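Piwi domain-containing protein (PDB 5THE) probably binds guide RNA, as the C-terminal lobe of a budding-yeast Argonaute, the family that uses such guides to select target RNA. Local coordinates at residues N184-Y189 / M236-K241; R202-T207 / A213-V218; T207-G212 / T503-A508. One frame throughout, in Å; residues are numbered along the deposited sequence.

Contact 1: residues N184-Y189 / M236-K241. With nucleotides of chain B.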
loop_
_atom_site.group_PDB
_atom_site.type_symbol
_atom_site.label_atom_id
_atom_site.label_comp_id
_atom_site.label_asym_id
_atom_site.label_seq_id
_atom_site.Cartn_x
_atom_site.Cartn_y
_atom_site.Cartn_z
ATOM N N ASN A 184 11.967 20.277 9.764
ATOM C CA ASN A 184 11.589 19.308 10.787
ATOM C C ASN A 184 10.119 19.505 11.166
ATOM O O ASN A 184 9.733 19.409 12.335
ATOM C CB ASN A 184 12.520 19.434 12.003
ATOM C CG ASN A 184 12.206 18.454 13.120
ATOM O OD1 ASN A 184 11.736 17.341 12.889
ATOM N ND2 ASN A 184 12.458 18.887 14.353
ATOM N N THR A 185 9.287 19.808 10.170
ATOM C CA THR A 185 7.891 20.120 10.435
ATOM C C THR A 185 6.973 19.206 9.632
ATOM O O THR A 185 7.120 19.068 8.411
ATOM C CB THR A 185 7.589 21.592 10.139
ATOM O OG1 THR A 185 8.179 22.399 11.160
ATOM C CG2 THR A 185 6.098 21.836 10.138
ATOM N N TYR A 186 6.042 18.576 10.339
ATOM C CA TYR A 186 5.009 17.740 9.755
ATOM C C TYR A 186 3.716 18.530 9.776
ATOM O O TYR A 186 3.351 19.090 10.816
ATOM C CB TYR A 186 4.852 16.435 10.547
ATOM C CG TYR A 186 4.107 15.367 9.788
ATOM C CD1 TYR A 186 2.722 15.430 9.642
ATOM C CD2 TYR A 186 4.788 14.305 9.197
ATOM C CE1 TYR A 186 2.035 14.466 8.938
ATOM C CE2 TYR A 186 4.111 13.328 8.490
ATOM C CZ TYR A 186 2.735 13.417 8.363
ATOM O OH TYR A 186 2.050 12.464 7.664
ATOM N N ILE A 187 3.034 18.598 8.638
ATOM C CA ILE A 187 1.801 19.364 8.543
ATOM C C ILE A 187 0.610 18.455 8.799
ATOM O O ILE A 187 0.492 17.388 8.191
ATOM C CB ILE A 187 1.666 20.035 7.172
ATOM C CG1 ILE A 187 2.712 21.127 7.004
ATOM C CG2 ILE A 187 0.259 20.619 7.027
ATOM C CD1 ILE A 187 2.884 21.505 5.572
ATOM N N LEU A 188 -0.297 18.897 9.662
ATOM C CA LEU A 188 -1.584 18.230 9.857
ATOM C C LEU A 188 -2.679 19.144 9.320
ATOM O O LEU A 188 -3.000 20.170 9.926
ATOM C CB LEU A 188 -1.810 17.892 11.329
ATOM C CG LEU A 188 -3.167 17.268 11.649
ATOM C CD1 LEU A 188 -3.374 15.967 10.854
ATOM C CD2 LEU A 188 -3.300 17.037 13.156
ATOM N N TYR A 189 -3.228 18.799 8.166
ATOM C CA TYR A 189 -4.376 19.527 7.651
ATOM C C TYR A 189 -5.627 19.030 8.372
ATOM O O TYR A 189 -5.926 17.829 8.351
ATOM C CB TYR A 189 -4.503 19.331 6.145
ATOM C CG TYR A 189 -3.442 20.029 5.334
ATOM C CD1 TYR A 189 -3.298 21.414 5.388
ATOM C CD2 TYR A 189 -2.615 19.313 4.466
ATOM C CE1 TYR A 189 -2.342 22.059 4.634
ATOM C CE2 TYR A 189 -1.646 19.958 3.706
ATOM C CZ TYR A 189 -1.515 21.333 3.795
ATOM O OH TYR A 189 -0.560 21.991 3.047
ATOM N N MET A 236 0.223 6.035 12.508
ATOM C CA MET A 236 0.819 4.971 11.708
ATOM C C MET A 236 1.274 5.520 10.369
ATOM O O MET A 236 2.411 5.288 9.932
ATOM C CB MET A 236 -0.178 3.829 11.512
ATOM C CG MET A 236 -0.473 3.053 12.803
ATOM S SD MET A 236 -1.471 1.587 12.548
ATOM C CE MET A 236 -0.256 0.324 12.191
ATOM N N LYS A 237 0.405 6.310 9.738
ATOM C CA LYS A 237 0.704 6.882 8.430
ATOM C C LYS A 237 1.808 7.920 8.526
ATOM O O LYS A 237 2.717 7.939 7.694
ATOM C CB LYS A 237 -0.578 7.478 7.825
ATOM C CG LYS A 237 -1.643 6.413 7.538
ATOM C CD LYS A 237 -3.064 6.836 7.946
ATOM C CE LYS A 237 -3.617 7.982 7.095
ATOM N NZ LYS A 237 -3.762 7.659 5.636
ATOM N N MET A 238 1.741 8.791 9.538
ATOM C CA MET A 238 2.784 9.792 9.730
ATOM C C MET A 238 4.140 9.130 9.885
ATOM O O MET A 238 5.122 9.534 9.248
ATOM C CB MET A 238 2.473 10.633 10.964
ATOM C CG MET A 238 1.167 11.414 10.856
ATOM S SD MET A 238 0.882 12.324 12.387
ATOM C CE MET A 238 -0.440 13.453 11.894
ATOM N N ASN A 239 4.205 8.103 10.734
ATOM C CA ASN A 239 5.473 7.439 11.004
ATOM C C ASN A 239 6.079 6.875 9.725
ATOM O O ASN A 239 7.285 7.006 9.495
ATOM C CB ASN A 239 5.275 6.333 12.042
ATOM C CG ASN A 239 6.607 5.771 12.583
ATOM O OD1 ASN A 239 6.721 4.592 12.858
ATOM N ND2 ASN A 239 7.571 6.628 12.787
ATOM N N LEU A 240 5.249 6.262 8.867
ATOM C CA LEU A 240 5.744 5.785 7.574
ATOM C C LEU A 240 6.294 6.935 6.736
ATOM O O LEU A 240 7.384 6.824 6.155
ATOM C CB LEU A 240 4.643 5.043 6.815
ATOM C CG LEU A 240 4.208 3.708 7.447
ATOM C CD1 LEU A 240 2.992 3.132 6.724
ATOM C CD2 LEU A 240 5.376 2.689 7.463
ATOM N N LYS A 241 5.541 8.044 6.646
ATOM C CA LYS A 241 6.000 9.206 5.891
ATOM C C LYS A 241 7.298 9.755 6.455
ATOM O O LYS A 241 8.142 10.251 5.704
ATOM C CB LYS A 241 4.916 10.287 5.878
ATOM C CG LYS A 241 3.799 9.957 4.896
ATOM C CD LYS A 241 2.564 10.767 5.170
ATOM C CE LYS A 241 1.537 10.620 4.054
ATOM N NZ LYS A 241 0.286 11.395 4.382
ATOM P P A B 2 -10.278 10.885 8.210
ATOM O OP1 A B 2 -11.502 10.323 7.585
ATOM O OP2 A B 2 -10.358 11.722 9.448
ATOM O "O5'" A B 2 -9.267 9.684 8.472
ATOM C "C5'" A B 2 -7.882 9.930 8.730
ATOM C "C4'" A B 2 -7.240 8.743 9.389
ATOM O "O4'" A B 2 -7.775 8.593 10.722
ATOM C "C3'" A B 2 -7.519 7.398 8.744
ATOM O "O3'" A B 2 -6.703 7.158 7.634
ATOM C "C2'" A B 2 -7.291 6.429 9.894
ATOM O "O2'" A B 2 -5.901 6.293 10.153
ATOM C "C1'" A B 2 -7.899 7.219 11.044
ATOM N N9 A B 2 -9.340 6.960 11.230
ATOM C C8 A B 2 -10.379 7.591 10.590
ATOM N N7 A B 2 -11.560 7.205 10.980
ATOM C C5 A B 2 -11.274 6.272 11.972
ATOM C C6 A B 2 -12.110 5.503 12.774
ATOM N N6 A B 2 -13.437 5.591 12.674
ATOM N N1 A B 2 -11.526 4.651 13.661
ATOM C C2 A B 2 -10.183 4.609 13.713
ATOM N N3 A B 2 -9.279 5.294 12.995
ATOM C C4 A B 2 -9.909 6.104 12.138
ATOM O OP3 U B 1 -4.126 10.936 2.916
ATOM P P U B 1 -4.231 11.518 4.268
ATOM O OP1 U B 1 -3.393 12.739 4.350
ATOM O OP2 U B 1 -4.003 10.466 5.272
ATOM O "O5'" U B 1 -5.712 12.036 4.444
ATOM C "C5'" U B 1 -6.767 11.159 4.810
ATOM C "C4'" U B 1 -7.909 11.963 5.352
ATOM O "O4'" U B 1 -8.427 12.836 4.304
ATOM C "C3'" U B 1 -9.090 11.162 5.881
ATOM O "O3'" U B 1 -9.558 11.775 7.083
ATOM C "C2'" U B 1 -10.133 11.291 4.769
ATOM O "O2'" U B 1 -11.472 11.183 5.201
ATOM C "C1'" U B 1 -9.832 12.681 4.205
ATOM N N1 U B 1 -10.224 12.835 2.789
ATOM C C2 U B 1 -11.101 13.839 2.466
ATOM O O2 U B 1 -11.526 14.604 3.306
ATOM N N3 U B 1 -11.452 13.930 1.139
ATOM C C4 U B 1 -11.003 13.114 0.116
ATOM O O4 U B 1 -11.391 13.317 -1.039
ATOM C C5 U B 1 -10.103 12.081 0.527
ATOM C C6 U B 1 -9.761 11.976 1.818
ATOM P P A B 3 -7.262 6.286 6.419
ATOM O OP1 A B 3 -6.155 6.372 5.419
ATOM O OP2 A B 3 -8.644 6.722 6.059
ATOM O "O5'" A B 3 -7.346 4.810 7.021
ATOM C "C5'" A B 3 -6.164 4.152 7.450
ATOM C "C4'" A B 3 -6.482 2.913 8.241
ATOM O "O4'" A B 3 -7.109 3.250 9.505
ATOM C "C3'" A B 3 -7.462 1.953 7.595
ATOM O "O3'" A B 3 -6.835 1.159 6.620
ATOM C "C2'" A B 3 -7.960 1.155 8.788
ATOM O "O2'" A B 3 -6.992 0.188 9.177
ATOM C "C1'" A B 3 -8.036 2.248 9.858
ATOM N N9 A B 3 -9.371 2.843 9.836
ATOM C C8 A B 3 -9.852 3.790 8.957
ATOM N N7 A B 3 -11.115 4.076 9.161
ATOM C C5 A B 3 -11.468 3.268 10.228
ATOM C C6 A B 3 -12.679 3.121 10.891
ATOM N N6 A B 3 -13.766 3.837 10.550
ATOM N N1 A B 3 -12.705 2.231 11.906
ATOM C C2 A B 3 -11.583 1.543 12.203
ATOM N N3 A B 3 -10.372 1.584 11.637
ATOM C C4 A B 3 -10.405 2.484 10.644
#
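Tyr186 and Met238 bring strand 185-189 up to helix 236-241, the two segment axes lying 10.8 Å apart at their closest and running closer to antiparallel than parallel (146°). With CG turned opposite its backbone N (chi1 -163°), Tyr186 reaches across to the helix. There Met238 CG lies 3.6 Å from Tyr186 CZ, while Met238 SD makes an oblique Met-aromatic contact, 4.7 Å from the ring centroid. The extended Met238 chain carries on to Leu188, where Met238 CE rests 4.0 Å from Leu188 CD1. Lys241 crosses the phenol at about a right angle; its CB sits at the ring edge, and its NZ bonds Asn215 O. Tyr186 OH probably pairs with Ser216 OG, though the modelled distance is unusually short. An alanine in place of Tyr186 would probably open a gap against Met238 and Lys241 and take away the likely partner of Ser216. On the same helix, the bent chain of Lys237 lets NZ hydrogen-bond two RNA phosphates, OP2 of U1 of chain B at 2.8 Å and OP1 of A3 of chain B at 2.7 Å, besides Ile549 O. This grip on the U1 and A3 phosphates is consistent with the 5'-phosphate pocket of an Argonaute MID domain.

Contact 2: residues R202-T207 / A213-V218. With nucleotides of chain B.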
loop_
_atom_site.group_PDB
_atom_site.type_symbol
_atom_site.label_atom_id
_atom_site.label_comp_id
_atom_site.label_asym_id
_atom_site.label_seq_id
_atom_site.Cartn_x
_atom_site.Cartn_y
_atom_site.Cartn_z
ATOM N N ARG A 202 -6.422 19.251 -4.206
ATOM C CA ARG A 202 -5.577 20.425 -4.317
ATOM C C ARG A 202 -4.580 20.507 -3.166
ATOM O O ARG A 202 -3.429 20.910 -3.365
ATOM C CB ARG A 202 -6.450 21.677 -4.374
ATOM C CG ARG A 202 -5.692 22.918 -4.770
ATOM C CD ARG A 202 -5.393 22.892 -6.249
ATOM N NE ARG A 202 -4.676 24.081 -6.682
ATOM C CZ ARG A 202 -4.315 24.316 -7.941
ATOM N NH1 ARG A 202 -4.623 23.452 -8.899
ATOM N NH2 ARG A 202 -3.648 25.417 -8.243
ATOM N N LEU A 203 -5.005 20.148 -1.952
ATOM C CA LEU A 203 -4.068 20.123 -0.826
ATOM C C LEU A 203 -2.896 19.191 -1.095
ATOM O O LEU A 203 -1.740 19.542 -0.828
ATOM C CB LEU A 203 -4.779 19.691 0.450
ATOM C CG LEU A 203 -5.574 20.767 1.180
ATOM C CD1 LEU A 203 -6.259 20.154 2.371
ATOM C CD2 LEU A 203 -4.667 21.923 1.607
ATOM N N LYS A 204 -3.176 17.997 -1.614
ATOM C CA LYS A 204 -2.101 17.065 -1.926
ATOM C C LYS A 204 -1.301 17.534 -3.131
ATOM O O LYS A 204 -0.071 17.415 -3.153
ATOM C CB LYS A 204 -2.681 15.669 -2.147
ATOM C CG LYS A 204 -3.324 15.088 -0.879
ATOM C CD LYS A 204 -2.306 14.994 0.269
ATOM C CE LYS A 204 -2.848 14.142 1.413
ATOM N NZ LYS A 204 -1.869 14.010 2.554
ATOM N N TYR A 205 -1.982 18.094 -4.131
ATOM C CA TYR A 205 -1.290 18.630 -5.294
ATOM C C TYR A 205 -0.276 19.687 -4.889
ATOM O O TYR A 205 0.867 19.679 -5.352
ATOM C CB TYR A 205 -2.312 19.211 -6.257
ATOM C CG TYR A 205 -1.729 19.886 -7.468
ATOM C CD1 TYR A 205 -1.297 19.138 -8.550
ATOM C CD2 TYR A 205 -1.646 21.272 -7.546
ATOM C CE1 TYR A 205 -0.786 19.745 -9.678
ATOM C CE2 TYR A 205 -1.130 21.892 -8.670
ATOM C CZ TYR A 205 -0.702 21.117 -9.733
ATOM O OH TYR A 205 -0.186 21.703 -10.863
ATOM N N ILE A 206 -0.679 20.606 -4.017
ATOM C CA ILE A 206 0.231 21.642 -3.556
ATOM C C ILE A 206 1.298 21.052 -2.651
ATOM O O ILE A 206 2.497 21.300 -2.829
ATOM C CB ILE A 206 -0.557 22.742 -2.837
ATOM C CG1 ILE A 206 -1.437 23.502 -3.836
ATOM C CG2 ILE A 206 0.375 23.673 -2.111
ATOM C CD1 ILE A 206 -2.549 24.295 -3.143
ATOM N N THR A 207 0.879 20.266 -1.660
ATOM C CA THR A 207 1.795 19.928 -0.580
ATOM C C THR A 207 2.694 18.750 -0.942
ATOM O O THR A 207 3.899 18.794 -0.663
ATOM C CB THR A 207 1.002 19.655 0.691
ATOM O OG1 THR A 207 0.025 20.696 0.846
ATOM C CG2 THR A 207 1.927 19.661 1.899
ATOM N N ALA A 213 6.273 18.519 0.924
ATOM C CA ALA A 213 6.245 18.652 2.375
ATOM C C ALA A 213 5.404 17.519 2.959
ATOM O O ALA A 213 4.328 17.210 2.443
ATOM C CB ALA A 213 5.690 20.013 2.796
ATOM N N LEU A 214 5.921 16.879 4.006
ATOM C CA LEU A 214 5.183 15.812 4.673
ATOM C C LEU A 214 3.894 16.363 5.270
ATOM O O LEU A 214 3.898 17.401 5.934
ATOM C CB LEU A 214 6.046 15.185 5.771
ATOM C CG LEU A 214 7.310 14.445 5.334
ATOM C CD1 LEU A 214 7.889 13.724 6.541
ATOM C CD2 LEU A 214 7.017 13.448 4.192
ATOM N N ASN A 215 2.789 15.655 5.054
ATOM C CA ASN A 215 1.517 16.137 5.564
ATOM C C ASN A 215 0.535 14.982 5.642
ATOM O O ASN A 215 0.600 14.042 4.849
ATOM C CB ASN A 215 0.934 17.252 4.672
ATOM C CG ASN A 215 0.473 16.733 3.314
ATOM O OD1 ASN A 215 -0.728 16.566 3.072
ATOM N ND2 ASN A 215 1.431 16.451 2.425
ATOM N N SER A 216 -0.397 15.089 6.582
ATOM C CA SER A 216 -1.565 14.229 6.641
ATOM C C SER A 216 -2.803 15.098 6.805
ATOM O O SER A 216 -2.751 16.189 7.384
ATOM C CB SER A 216 -1.491 13.220 7.812
ATOM O OG SER A 216 -0.316 12.429 7.745
ATOM N N CYS A 217 -3.916 14.602 6.296
ATOM C CA CYS A 217 -5.206 15.228 6.508
ATOM C C CYS A 217 -6.011 14.467 7.543
ATOM O O CYS A 217 -5.904 13.249 7.693
ATOM C CB CYS A 217 -6.015 15.294 5.216
ATOM S SG CYS A 217 -5.237 16.325 4.012
ATOM N N VAL A 218 -6.894 15.199 8.190
ATOM C CA VAL A 218 -7.745 14.641 9.220
ATOM C C VAL A 218 -9.068 15.395 9.121
ATOM O O VAL A 218 -9.066 16.615 8.933
ATOM C CB VAL A 218 -6.986 14.797 10.558
ATOM C CG1 VAL A 218 -7.430 15.979 11.387
ATOM C CG2 VAL A 218 -6.831 13.504 11.285
ATOM O OP3 U B 1 -4.126 10.936 2.916
ATOM P P U B 1 -4.231 11.518 4.268
ATOM O OP1 U B 1 -3.393 12.739 4.350
ATOM O OP2 U B 1 -4.003 10.466 5.272
ATOM O "O5'" U B 1 -5.712 12.036 4.444
ATOM C "C5'" U B 1 -6.767 11.159 4.810
ATOM C "C4'" U B 1 -7.909 11.963 5.352
ATOM O "O4'" U B 1 -8.427 12.836 4.304
ATOM C "C3'" U B 1 -9.090 11.162 5.881
ATOM O "O3'" U B 1 -9.558 11.775 7.083
ATOM C "C2'" U B 1 -10.133 11.291 4.769
ATOM O "O2'" U B 1 -11.472 11.183 5.201
ATOM C "C1'" U B 1 -9.832 12.681 4.205
ATOM N N1 U B 1 -10.224 12.835 2.789
ATOM C C2 U B 1 -11.101 13.839 2.466
ATOM O O2 U B 1 -11.526 14.604 3.306
ATOM N N3 U B 1 -11.452 13.930 1.139
ATOM C C4 U B 1 -11.003 13.114 0.116
ATOM O O4 U B 1 -11.391 13.317 -1.039
ATOM C C5 U B 1 -10.103 12.081 0.527
ATOM C C6 U B 1 -9.761 11.976 1.818
#
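The Asn215 amide lies between Thr207 and Lys204: the Thr207 methyl CG2 sits 3.3 Å from Asn215 ND2, and Lys204 NZ approaches the oxygen end. At the nitrogen edge, Asn215 ND2 bonds in the amide plane to Ala213 O at 3.0 Å, and also hydrogen-bonds Asp208 OD1. At the other end, Lys204 NZ donates to Asn215 OD1 over 2.8 Å from well above the carbonyl plane, 49° out of it. Asn215 CG is wedged between its own backbone N and carbonyl carbon (chi1 69°), and with both ends bonded the amide is held against rotation. Lys204, kinked at chi2, also bonds OP1 of U1 of chain B, 2.7 Å from Lys204 NZ. Cys217 N donates to the same OP1 of U1 of chain B at 2.7 Å, so helix and strand grip it together; the side-chain oxygen OD1 of Asn215 probably steadies the lysine charge and makes this residue a second-shell support of the phosphate site. Where the chain turns back, Ala213 N donates to Thr207 O at 2.9 Å. Thr207 OG1 bonds Leu203 O and pairs with Tyr189. Leu203 CD1 meets Cys217 SG at 4.3 Å. Strand 185-191, helix 197-210 and strand 215-219 form a beta-alpha-beta crossover, as expected of the Rossmann-like MID domain; helix 169-179 packs on Leu203 and Ile206, and helix 228-241 meets Ser216.

Contact 3: residues T207-G212 / T503-A508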
loop_
_atom_site.group_PDB
_atom_site.type_symbol
_atom_site.label_atom_id
_atom_site.label_comp_id
_atom_site.label_asym_id
_atom_site.label_seq_id
_atom_site.Cartn_x
_atom_site.Cartn_y
_atom_site.Cartn_z
ATOM N N THR A 207 0.879 20.266 -1.660
ATOM C CA THR A 207 1.795 19.928 -0.580
ATOM C C THR A 207 2.694 18.750 -0.942
ATOM O O THR A 207 3.899 18.794 -0.663
ATOM C CB THR A 207 1.002 19.655 0.691
ATOM O OG1 THR A 207 0.025 20.696 0.846
ATOM C CG2 THR A 207 1.927 19.661 1.899
ATOM N N ASP A 208 2.140 17.694 -1.551
ATOM C CA ASP A 208 2.988 16.602 -2.033
ATOM C C ASP A 208 3.751 17.032 -3.276
ATOM O O ASP A 208 4.987 17.004 -3.317
ATOM C CB ASP A 208 2.172 15.351 -2.384
ATOM C CG ASP A 208 1.451 14.717 -1.207
ATOM O OD1 ASP A 208 1.751 15.017 -0.022
ATOM O OD2 ASP A 208 0.566 13.878 -1.501
ATOM N N LEU A 209 3.019 17.421 -4.317
ATOM C CA LEU A 209 3.628 17.496 -5.637
ATOM C C LEU A 209 4.451 18.773 -5.811
ATOM O O LEU A 209 5.595 18.720 -6.270
ATOM C CB LEU A 209 2.535 17.363 -6.703
ATOM C CG LEU A 209 2.971 17.390 -8.167
ATOM C CD1 LEU A 209 2.016 16.563 -8.970
ATOM C CD2 LEU A 209 3.008 18.831 -8.685
ATOM N N LYS A 210 3.896 19.931 -5.440
ATOM C CA LYS A 210 4.643 21.175 -5.601
ATOM C C LYS A 210 5.774 21.291 -4.578
ATOM O O LYS A 210 6.927 21.537 -4.949
ATOM C CB LYS A 210 3.698 22.378 -5.515
ATOM C CG LYS A 210 2.810 22.560 -6.752
ATOM C CD LYS A 210 3.602 22.250 -8.024
ATOM C CE LYS A 210 3.320 23.229 -9.157
ATOM N NZ LYS A 210 1.898 23.178 -9.581
ATOM N N PHE A 211 5.476 21.112 -3.287
ATOM C CA PHE A 211 6.469 21.393 -2.249
ATOM C C PHE A 211 7.159 20.161 -1.686
ATOM O O PHE A 211 8.247 20.290 -1.110
ATOM C CB PHE A 211 5.831 22.159 -1.085
ATOM C CG PHE A 211 5.552 23.586 -1.401
ATOM C CD1 PHE A 211 4.418 23.935 -2.115
ATOM C CD2 PHE A 211 6.437 24.581 -1.007
ATOM C CE1 PHE A 211 4.163 25.252 -2.425
ATOM C CE2 PHE A 211 6.191 25.903 -1.310
ATOM C CZ PHE A 211 5.050 26.243 -2.019
ATOM N N GLY A 212 6.574 18.979 -1.829
ATOM C CA GLY A 212 7.196 17.815 -1.218
ATOM C C GLY A 212 7.293 17.944 0.286
ATOM O O GLY A 212 8.307 17.549 0.874
ATOM N N THR A 503 -3.879 10.158 -9.334
ATOM C CA THR A 503 -5.136 10.662 -9.879
ATOM C C THR A 503 -5.523 11.994 -9.242
ATOM O O THR A 503 -5.946 12.920 -9.945
ATOM C CB THR A 503 -6.231 9.615 -9.681
ATOM O OG1 THR A 503 -5.839 8.394 -10.334
ATOM C CG2 THR A 503 -7.557 10.084 -10.247
ATOM N N CYS A 504 -5.389 12.110 -7.911
ATOM C CA CYS A 504 -5.539 13.414 -7.257
ATOM C C CYS A 504 -4.733 14.488 -7.973
ATOM O O CYS A 504 -5.241 15.582 -8.255
ATOM C CB CYS A 504 -5.087 13.342 -5.797
ATOM S SG CYS A 504 -6.068 12.272 -4.760
ATOM N N PHE A 505 -3.455 14.201 -8.247
ATOM C CA PHE A 505 -2.602 15.189 -8.894
ATOM C C PHE A 505 -3.135 15.533 -10.279
ATOM O O PHE A 505 -3.199 16.707 -10.656
ATOM C CB PHE A 505 -1.166 14.671 -9.008
ATOM C CG PHE A 505 -0.511 14.354 -7.694
ATOM C CD1 PHE A 505 -0.912 14.975 -6.523
ATOM C CD2 PHE A 505 0.526 13.429 -7.645
ATOM C CE1 PHE A 505 -0.290 14.679 -5.313
ATOM C CE2 PHE A 505 1.161 13.129 -6.444
ATOM C CZ PHE A 505 0.752 13.760 -5.277
ATOM N N PHE A 506 -3.511 14.508 -11.056
ATOM C CA PHE A 506 -4.037 14.745 -12.397
ATOM C C PHE A 506 -5.280 15.622 -12.338
ATOM O O PHE A 506 -5.398 16.614 -13.075
ATOM C CB PHE A 506 -4.351 13.409 -13.072
ATOM C CG PHE A 506 -4.873 13.541 -14.486
ATOM C CD1 PHE A 506 -6.195 13.883 -14.732
ATOM C CD2 PHE A 506 -4.044 13.290 -15.563
ATOM C CE1 PHE A 506 -6.670 13.996 -16.020
ATOM C CE2 PHE A 506 -4.518 13.398 -16.854
ATOM C CZ PHE A 506 -5.828 13.753 -17.081
ATOM N N LYS A 507 -6.200 15.283 -11.431
ATOM C CA LYS A 507 -7.474 15.986 -11.325
ATOM C C LYS A 507 -7.302 17.417 -10.822
ATOM O O LYS A 507 -8.024 18.320 -11.264
ATOM C CB LYS A 507 -8.419 15.203 -10.411
ATOM C CG LYS A 507 -9.032 13.978 -11.073
ATOM C CD LYS A 507 -9.748 13.079 -10.053
ATOM C CE LYS A 507 -10.729 13.854 -9.192
ATOM N NZ LYS A 507 -11.946 14.251 -9.942
ATOM N N ALA A 508 -6.377 17.648 -9.887
ATOM C CA ALA A 508 -6.219 18.992 -9.335
ATOM C C ALA A 508 -5.713 19.997 -10.366
ATOM O O ALA A 508 -5.906 21.203 -10.187
ATOM C CB ALA A 508 -5.263 18.975 -8.143
#
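Leu209 throws CG opposite its backbone N (chi1 -179°), whereas Phe505 keeps CG opposite its carbonyl carbon (chi1 -60°), and the two side chains run alongside each other, pointing oppositely. The result is a CH-pi contact between two helices, the C-terminal end of 197-210 and the long helix 490-515. Leu209 CD1 stands over one face of the Phe505 ring, 4.0 Å from its centroid and displaced toward the root, where it comes within 3.6 Å of Phe505 CG. Leu209 CB lies over the centre of the same face, so the leucine covers the ring with its stem as well as one methyl. Phe505 also touches Val538 of a loop. Helix 490-515 packs through Thr503 and Phe506 on Ile284 of strand 282-289, so the ring probably lies at the junction of the MID-like crossover unit and the RNase H-like Piwi part. Such an interface is expected of an Argonaute C-terminal lobe. Beyond the leucine, Asp208 meets the far end of the ring, its CB 3.6 Å from Phe505 CZ. Asp208 OD2 forms a salt bridge with Arg501, one turn before Phe505 on the same helix, and OD1 accepts from Asn215 ND2. That same OD2 lies in the plane of the aromatic ring at its edge, 3.8 Å from Phe505 CZ, with the carboxylate nearly perpendicular to the ring.

In the fold
All three contacts are buried, and they differ in chemistry rather than in depth. Contacts 1 and 2 reach neighbouring strands of one parallel sheet, and contact 2 is nested along the chain within the loop that contact 1 closes. Both border the RNA phosphates, contact 1 through a lysine beside apolar and sulfur packing, contact 2 through a polar network. Contact 3 shares helix 197-210 and Thr207 with contact 2, their centres about 8 Å apart, but joins that helix to a distant part of the sequence by aromatic and aliphatic packing, its nearest atom about 7 Å from the RNA. A probable Tyr189–Thr207 hydroxyl pair links strand 185-191 to helix 197-210.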